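Local coordinates for protein ORF10 (Moritella marina, PDB 6RIW) that probably condenses acyl chains as the ketosynthase-chain length factor didomain of a larger polyunsaturated fatty acid synthase, at residues Ile66-Tyr76 and Gln91-Gln99; Met218-Ala226 and His368-Pro376. All blocks are in the same frame, centred on the assembly; numbering follows the deposited sequence.

Both contacts belong to the ketosynthase half of the didomain, and their centres lie about 15 Å apart. Along the chain they come in series: interaction 1 closes at helix 88-104 before interaction 2 opens on strand 217-224. The two meet where that helix packs on that strand. W92 CZ3 touches S224 O (3.6 Å), and T97 CG2 touches L219 CD1 (3.6 Å). In interaction 1 the loop 66-76 covers the outer side of the helix; in interaction 2 the turn and helix start of 368-376 lie on the other face of the strand. Together they form successive layers of the thiolase-like fold, from partly exposed loop to buried core.

Interaction 1: residues Ile66-Tyr76 and Gln91-Gln99; sequences ISDFNFDASGY and QWGLYVTKQ
Three rings form an aromatic cluster in which F69 reaches both W92 and Y95. The indole edge of W92 points at the face of F69 in an offset edge-to-face pair (planes at 83°). F69 in turn presents its own edge to the face of Y95, centroids 5.0 Å apart, with CE1 over the ring centre; Q99 CG covers the opposite face. The hydroxyl of Y95 is bonded to Q17 O.

CH-pi contacts flank this cluster. I66 CG1 sits 3.9 Å from the centroid of the W92 six-membered ring, over its face. F71, its CG anti to the backbone N (chi1 177°), swings its ring over the start of segment 91-99, where Q91 CB lies 3.8 Å from the ring centroid and the Q91 amide plane is tilted 27° from the ring. Q91 NE2 donates to L83 O. An alanine in place of F71 would be likely to leave Q91 CB and L94 CB without the aromatic surface they pack on and the Q91 side chain less fixed.

Polar bonds gather at K98. Its NZ donates to S74 O (2.8 Å), while CD crosses the face of Y76 and NZ makes an off-centre cation-pi contact, 4.3 Å from the ring centroid. A water bridges D72 O and Y76 OH (2.7 Å to Y76 OH). D72 OD1 takes S74 N (2.9 Å) and S74 OG from one face of its carboxylate, so the loop bends in an Asx turn.

The whole is an aromatic cluster, with a lysine bonded to the loop backbone, along an outer helix of the thiolase-like fold.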
loop_
_atom_site.group_PDB
_atom_site.type_symbol
_atom_site.label_atom_id
_atom_site.label_comp_id
_atom_site.label_asym_id
_atom_site.label_seq_id
_atom_site.Cartn_x
_atom_site.Cartn_y
_atom_site.Cartn_z
ATOM N N ILE A 66 -2.828 -9.611 18.000
ATOM C CA ILE A 66 -3.290 -8.594 18.940
ATOM C C ILE A 66 -4.542 -9.158 19.590
ATOM O O ILE A 66 -5.578 -9.282 18.937
ATOM C CB ILE A 66 -3.598 -7.259 18.247
ATOM C CG1 ILE A 66 -2.367 -6.713 17.517
ATOM C CG2 ILE A 66 -4.137 -6.228 19.257
ATOM C CD1 ILE A 66 -1.111 -6.654 18.410
ATOM N N SER A 67 -4.455 -9.494 20.874
ATOM C CA SER A 67 -5.574 -10.082 21.597
ATOM C C SER A 67 -6.114 -9.087 22.615
ATOM O O SER A 67 -5.342 -8.355 23.246
ATOM C CB SER A 67 -5.149 -11.365 22.309
ATOM O OG SER A 67 -4.677 -12.310 21.359
ATOM N N ASP A 68 -7.444 -9.050 22.746
ATOM C CA ASP A 68 -8.111 -8.357 23.853
ATOM C C ASP A 68 -7.794 -6.862 23.883
ATOM O O ASP A 68 -7.637 -6.258 24.947
ATOM C CB ASP A 68 -7.755 -9.021 25.184
ATOM C CG ASP A 68 -8.098 -10.504 25.193
ATOM O OD1 ASP A 68 -9.238 -10.847 24.793
ATOM O OD2 ASP A 68 -7.230 -11.325 25.563
ATOM N N PHE A 69 -7.682 -6.257 22.707
ATOM C CA PHE A 69 -7.549 -4.807 22.589
ATOM C C PHE A 69 -8.939 -4.221 22.368
ATOM O O PHE A 69 -9.644 -4.631 21.446
ATOM C CB PHE A 69 -6.618 -4.417 21.435
ATOM C CG PHE A 69 -6.527 -2.929 21.216
ATOM C CD1 PHE A 69 -5.767 -2.135 22.066
ATOM C CD2 PHE A 69 -7.225 -2.319 20.178
ATOM C CE1 PHE A 69 -5.683 -0.756 21.871
ATOM C CE2 PHE A 69 -7.154 -0.947 19.971
ATOM C CZ PHE A 69 -6.377 -0.157 20.828
ATOM N N ASN A 70 -9.330 -3.259 23.201
ATOM C CA ASN A 70 -10.647 -2.629 23.106
ATOM C C ASN A 70 -10.399 -1.154 22.824
ATOM O O ASN A 70 -9.982 -0.405 23.714
ATOM C CB ASN A 70 -11.466 -2.836 24.385
ATOM C CG ASN A 70 -11.647 -4.304 24.736
ATOM O OD1 ASN A 70 -11.155 -4.777 25.763
ATOM N ND2 ASN A 70 -12.353 -5.031 23.883
ATOM N N PHE A 71 -10.609 -0.757 21.572
ATOM C CA PHE A 71 -10.309 0.598 21.140
ATOM C C PHE A 71 -11.266 1.592 21.786
ATOM O O PHE A 71 -12.483 1.391 21.773
ATOM C CB PHE A 71 -10.418 0.680 19.619
ATOM C CG PHE A 71 -10.209 2.054 19.059
ATOM C CD1 PHE A 71 -8.973 2.675 19.143
ATOM C CD2 PHE A 71 -11.249 2.706 18.396
ATOM C CE1 PHE A 71 -8.786 3.952 18.601
ATOM C CE2 PHE A 71 -11.061 3.972 17.851
ATOM C CZ PHE A 71 -9.838 4.590 17.953
ATOM N N ASP A 72 -10.706 2.670 22.331
ATOM C CA ASP A 72 -11.476 3.797 22.853
ATOM C C ASP A 72 -11.587 4.839 21.751
ATOM O O ASP A 72 -10.591 5.466 21.392
ATOM C CB ASP A 72 -10.791 4.362 24.096
ATOM C CG ASP A 72 -11.504 5.580 24.683
ATOM O OD1 ASP A 72 -12.479 6.102 24.097
ATOM O OD2 ASP A 72 -11.065 6.020 25.766
ATOM N N ALA A 73 -12.796 5.002 21.197
ATOM C CA ALA A 73 -13.031 5.883 20.052
ATOM C C ALA A 73 -13.237 7.343 20.442
ATOM O O ALA A 73 -13.435 8.187 19.553
ATOM C CB ALA A 73 -14.246 5.383 19.251
ATOM N N SER A 74 -13.186 7.673 21.731
ATOM C CA SER A 74 -13.445 9.034 22.173
ATOM C C SER A 74 -12.172 9.875 22.109
ATOM O O SER A 74 -11.055 9.356 22.075
ATOM C CB SER A 74 -14.016 9.029 23.596
ATOM O OG SER A 74 -13.008 8.705 24.552
ATOM N N GLY A 75 -12.352 11.195 22.067
ATOM C CA GLY A 75 -11.230 12.111 22.195
ATOM C C GLY A 75 -10.491 12.467 20.924
ATOM O O GLY A 75 -9.432 13.098 21.004
ATOM N N TYR A 76 -10.992 12.073 19.756
ATOM C CA TYR A 76 -10.403 12.460 18.480
ATOM C C TYR A 76 -11.182 13.625 17.869
ATOM O O TYR A 76 -12.231 14.043 18.370
ATOM C CB TYR A 76 -10.389 11.270 17.504
ATOM C CG TYR A 76 -9.534 10.125 17.965
ATOM C CD1 TYR A 76 -8.194 10.068 17.625
ATOM C CD2 TYR A 76 -10.052 9.126 18.770
ATOM C CE1 TYR A 76 -7.396 9.036 18.061
ATOM C CE2 TYR A 76 -9.262 8.087 19.208
ATOM C CZ TYR A 76 -7.940 8.049 18.847
ATOM O OH TYR A 76 -7.153 7.025 19.287
ATOM N N GLN A 91 -8.253 1.557 13.588
ATOM C CA GLN A 91 -8.290 1.802 15.029
ATOM C C GLN A 91 -6.911 1.637 15.652
ATOM O O GLN A 91 -6.528 2.410 16.543
ATOM C CB GLN A 91 -9.289 0.861 15.686
ATOM C CG GLN A 91 -10.728 1.143 15.210
ATOM C CD GLN A 91 -11.759 0.354 15.970
ATOM O OE1 GLN A 91 -11.443 -0.647 16.605
ATOM N NE2 GLN A 91 -13.015 0.808 15.912
ATOM N N TRP A 92 -6.158 0.627 15.212
ATOM C CA TRP A 92 -4.821 0.447 15.764
ATOM C C TRP A 92 -3.920 1.624 15.405
ATOM O O TRP A 92 -3.113 2.062 16.227
ATOM C CB TRP A 92 -4.206 -0.856 15.266
ATOM C CG TRP A 92 -4.902 -2.089 15.731
ATOM C CD1 TRP A 92 -5.905 -2.185 16.663
ATOM C CD2 TRP A 92 -4.655 -3.418 15.271
ATOM N NE1 TRP A 92 -6.291 -3.491 16.807
ATOM C CE2 TRP A 92 -5.532 -4.272 15.971
ATOM C CE3 TRP A 92 -3.772 -3.968 14.335
ATOM C CZ2 TRP A 92 -5.573 -5.653 15.744
ATOM C CZ3 TRP A 92 -3.799 -5.344 14.118
ATOM C CH2 TRP A 92 -4.692 -6.170 14.829
ATOM N N GLY A 93 -4.028 2.135 14.171
ATOM C CA GLY A 93 -3.238 3.301 13.784
ATOM C C GLY A 93 -3.617 4.556 14.552
ATOM O O GLY A 93 -2.747 5.341 14.947
ATOM N N LEU A 94 -4.915 4.761 14.781
ATOM C CA LEU A 94 -5.352 5.884 15.609
ATOM C C LEU A 94 -4.845 5.744 17.045
ATOM O O LEU A 94 -4.397 6.725 17.662
ATOM C CB LEU A 94 -6.877 5.963 15.592
ATOM C CG LEU A 94 -7.430 6.428 14.246
ATOM C CD1 LEU A 94 -8.922 6.164 14.183
ATOM C CD2 LEU A 94 -7.112 7.906 14.043
ATOM N N TYR A 95 -4.916 4.535 17.591
ATOM C CA TYR A 95 -4.428 4.308 18.951
ATOM C C TYR A 95 -2.960 4.716 19.102
ATOM O O TYR A 95 -2.614 5.495 20.000
ATOM C CB TYR A 95 -4.618 2.840 19.330
ATOM C CG TYR A 95 -3.949 2.502 20.661
ATOM C CD1 TYR A 95 -4.523 2.924 21.859
ATOM C CD2 TYR A 95 -2.759 1.783 20.716
ATOM C CE1 TYR A 95 -3.933 2.636 23.079
ATOM C CE2 TYR A 95 -2.139 1.490 21.960
ATOM C CZ TYR A 95 -2.752 1.920 23.130
ATOM O OH TYR A 95 -2.194 1.665 24.362
ATOM N N VAL A 96 -2.073 4.194 18.247
ATOM C CA VAL A 96 -0.654 4.521 18.414
ATOM C C VAL A 96 -0.373 5.982 18.069
ATOM O O VAL A 96 0.582 6.566 18.594
ATOM C CB VAL A 96 0.267 3.574 17.613
ATOM C CG1 VAL A 96 0.137 2.136 18.161
ATOM C CG2 VAL A 96 -0.017 3.654 16.087
ATOM N N THR A 97 -1.192 6.609 17.221
ATOM C CA THR A 97 -1.026 8.040 16.974
ATOM C C THR A 97 -1.306 8.854 18.237
ATOM O O THR A 97 -0.490 9.697 18.637
ATOM C CB THR A 97 -1.934 8.486 15.832
ATOM O OG1 THR A 97 -1.464 7.900 14.615
ATOM C CG2 THR A 97 -1.857 10.004 15.663
ATOM N N LYS A 98 -2.454 8.614 18.869
ATOM C CA LYS A 98 -2.818 9.329 20.093
ATOM C C LYS A 98 -1.784 9.094 21.184
ATOM O O LYS A 98 -1.360 10.036 21.871
ATOM C CB LYS A 98 -4.202 8.877 20.574
ATOM C CG LYS A 98 -4.836 9.742 21.670
ATOM C CD LYS A 98 -6.347 9.782 21.461
ATOM C CE LYS A 98 -7.130 9.980 22.739
ATOM N NZ LYS A 98 -8.321 9.054 22.715
ATOM N N GLN A 99 -1.376 7.838 21.361
ATOM C CA GLN A 99 -0.430 7.517 22.425
ATOM C C GLN A 99 0.925 8.159 22.166
ATOM O O GLN A 99 1.559 8.677 23.095
ATOM C CB GLN A 99 -0.284 5.998 22.565
ATOM C CG GLN A 99 -1.556 5.281 23.084
ATOM C CD GLN A 99 -1.956 5.736 24.479
ATOM O OE1 GLN A 99 -1.139 5.753 25.394
ATOM N NE2 GLN A 99 -3.211 6.122 24.638
HETATM O O HOH W 1 -7.972 5.896 21.596
#

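Interaction 2: residues Met218-Ala226 and His368-Pro376; sequences MLAGAVSAA and HLLTAAGMP
T371 and A222 meet where strand 217-224 runs beneath the turn that leads into helix 374-387. T371 holds OG1 between its backbone N and carbonyl carbon (chi1 44°), a crowded position that aims the hydroxyl at the strand. There it donates to V223 O at 2.8 Å, coming from above the carbonyl plane, 39° out of it. The A222 methyl points up into the turn from the strand; its CB lies 3.3 Å from T371 O and also rests on A372 CA.

Two residues on, S224 turns to the same side. Its CB packs 3.1 Å from L369 O and 4.1 Å from A372 CB, while OG lies alongside L370 CB. That hydroxyl also makes a weak hydrogen bond to G260 O. M375 comes from the other end of the turn, its side chain curling back beyond CG so that the thioether lies over the glycine of the strand, SD 3.8 Å from G221 CA, and the terminal methyl CE comes to 4.0 Å from A220 O.

Every touching residue is buried. Helix 198-211 closes the contact from the side: S199 OG donates to T371 O, and S199 also packs on A222 and M375. The strand itself lies between strand 115-120, parallel to it, and strand 259-270, antiparallel. Its other face, carrying L219 and V223, packs on helix 88-104, so the strand is sandwiched between that outer helix and the inner helices 198-211 and 374-387.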
loop_
_atom_site.group_PDB
_atom_site.type_symbol
_atom_site.label_atom_id
_atom_site.label_comp_id
_atom_site.label_asym_id
_atom_site.label_seq_id
_atom_site.Cartn_x
_atom_site.Cartn_y
_atom_site.Cartn_z
ATOM N N MET A 218 7.091 15.275 12.452
ATOM C CA MET A 218 6.540 14.187 11.650
ATOM C C MET A 218 6.159 13.008 12.535
ATOM O O MET A 218 6.905 12.636 13.448
ATOM C CB MET A 218 7.533 13.696 10.575
ATOM C CG MET A 218 7.731 14.643 9.396
ATOM S SD MET A 218 6.251 14.904 8.401
ATOM C CE MET A 218 6.020 13.251 7.677
ATOM N N LEU A 219 5.007 12.405 12.239
ATOM C CA LEU A 219 4.677 11.063 12.713
ATOM C C LEU A 219 5.154 10.048 11.680
ATOM O O LEU A 219 4.950 10.230 10.472
ATOM C CB LEU A 219 3.168 10.914 12.923
ATOM C CG LEU A 219 2.514 11.593 14.126
ATOM C CD1 LEU A 219 1.013 11.413 14.054
ATOM C CD2 LEU A 219 3.030 11.007 15.409
ATOM N N ALA A 220 5.820 9.003 12.142
ATOM C CA ALA A 220 6.231 7.934 11.247
ATOM C C ALA A 220 5.949 6.604 11.926
ATOM O O ALA A 220 6.312 6.393 13.085
ATOM C CB ALA A 220 7.716 8.032 10.863
ATOM N N GLY A 221 5.331 5.699 11.196
ATOM C CA GLY A 221 4.933 4.455 11.804
ATOM C C GLY A 221 4.413 3.509 10.753
ATOM O O GLY A 221 4.616 3.726 9.557
ATOM N N ALA A 222 3.742 2.454 11.217
ATOM C CA ALA A 222 3.220 1.437 10.312
ATOM C C ALA A 222 2.148 0.626 11.021
ATOM O O ALA A 222 2.065 0.608 12.250
ATOM C CB ALA A 222 4.326 0.508 9.801
ATOM N N VAL A 223 1.351 -0.071 10.219
ATOM C CA VAL A 223 0.270 -0.917 10.705
ATOM C C VAL A 223 0.230 -2.136 9.799
ATOM O O VAL A 223 0.499 -2.040 8.591
ATOM C CB VAL A 223 -1.082 -0.163 10.743
ATOM C CG1 VAL A 223 -1.472 0.317 9.342
ATOM C CG2 VAL A 223 -2.194 -1.051 11.318
ATOM N N SER A 224 0.003 -3.295 10.412
ATOM C CA SER A 224 -0.170 -4.572 9.733
ATOM C C SER A 224 -1.455 -5.153 10.314
ATOM O O SER A 224 -1.456 -5.654 11.446
ATOM C CB SER A 224 1.043 -5.483 9.976
ATOM O OG SER A 224 0.757 -6.841 9.685
ATOM N N ALA A 225 -2.555 -5.063 9.559
ATOM C CA ALA A 225 -3.858 -5.563 10.020
ATOM C C ALA A 225 -4.649 -6.160 8.863
ATOM O O ALA A 225 -5.870 -5.974 8.745
ATOM C CB ALA A 225 -4.673 -4.453 10.683
ATOM N N ALA A 226 -3.957 -6.860 7.977
ATOM C CA ALA A 226 -4.635 -7.575 6.906
ATOM C C ALA A 226 -5.435 -8.755 7.459
ATOM O O ALA A 226 -5.170 -9.266 8.551
ATOM C CB ALA A 226 -3.605 -8.087 5.895
ATOM N N HIS A 368 6.942 -12.045 12.776
ATOM C CA HIS A 368 7.274 -11.063 11.740
ATOM C C HIS A 368 6.025 -10.222 11.478
ATOM O O HIS A 368 5.061 -10.701 10.876
ATOM C CB HIS A 368 7.762 -11.785 10.481
ATOM C CG HIS A 368 8.091 -10.885 9.325
ATOM N ND1 HIS A 368 7.982 -9.511 9.385
ATOM C CD2 HIS A 368 8.577 -11.166 8.091
ATOM C CE1 HIS A 368 8.348 -8.988 8.226
ATOM N NE2 HIS A 368 8.720 -9.970 7.425
ATOM N N LEU A 369 6.048 -8.971 11.926
ATOM C CA LEU A 369 4.881 -8.092 11.839
ATOM C C LEU A 369 4.691 -7.457 10.452
ATOM O O LEU A 369 3.940 -6.475 10.333
ATOM C CB LEU A 369 4.980 -7.001 12.915
ATOM C CG LEU A 369 4.275 -7.270 14.247
ATOM C CD1 LEU A 369 4.713 -8.597 14.872
ATOM C CD2 LEU A 369 4.423 -6.104 15.248
ATOM N N LEU A 370 5.366 -7.957 9.416
ATOM C CA LEU A 370 5.107 -7.560 8.026
ATOM C C LEU A 370 5.391 -6.071 7.866
ATOM O O LEU A 370 6.524 -5.637 8.144
ATOM C CB LEU A 370 3.685 -8.004 7.682
ATOM C CG LEU A 370 3.360 -9.480 7.968
ATOM C CD1 LEU A 370 1.912 -9.828 7.613
ATOM C CD2 LEU A 370 4.333 -10.391 7.211
ATOM N N THR A 371 4.437 -5.254 7.394
ATOM C CA THR A 371 4.731 -3.832 7.198
ATOM C C THR A 371 5.115 -3.145 8.499
ATOM O O THR A 371 5.829 -2.137 8.472
ATOM C CB THR A 371 3.532 -3.142 6.551
ATOM O OG1 THR A 371 2.332 -3.584 7.189
ATOM C CG2 THR A 371 3.472 -3.546 5.081
ATOM N N ALA A 372 4.692 -3.685 9.640
ATOM C CA ALA A 372 5.028 -3.083 10.921
ATOM C C ALA A 372 6.265 -3.694 11.566
ATOM O O ALA A 372 6.552 -3.376 12.724
ATOM C CB ALA A 372 3.841 -3.215 11.883
ATOM N N ALA A 373 6.994 -4.567 10.860
ATOM C CA ALA A 373 8.063 -5.328 11.512
ATOM C C ALA A 373 9.169 -4.427 12.041
ATOM O O ALA A 373 9.784 -4.732 13.075
ATOM C CB ALA A 373 8.654 -6.362 10.546
ATOM N N GLY A 374 9.468 -3.337 11.340
ATOM C CA GLY A 374 10.511 -2.463 11.829
ATOM C C GLY A 374 10.148 -1.731 13.105
ATOM O O GLY A 374 11.050 -1.286 13.820
ATOM N N MET A 375 8.852 -1.581 13.404
ATOM C CA MET A 375 8.478 -0.810 14.592
ATOM C C MET A 375 9.003 -1.435 15.885
ATOM O O MET A 375 9.680 -0.727 16.653
ATOM C CB MET A 375 6.960 -0.603 14.634
ATOM C CG MET A 375 6.366 0.395 13.584
ATOM S SD MET A 375 7.337 1.838 13.158
ATOM C CE MET A 375 7.142 2.826 14.625
ATOM N N PRO A 376 8.751 -2.715 16.200
ATOM C CA PRO A 376 9.358 -3.265 17.432
ATOM C C PRO A 376 10.876 -3.300 17.391
ATOM O O PRO A 376 11.519 -3.138 18.438
ATOM C CB PRO A 376 8.763 -4.680 17.527
ATOM C CG PRO A 376 8.335 -5.022 16.134
ATOM C CD PRO A 376 7.899 -3.719 15.524
#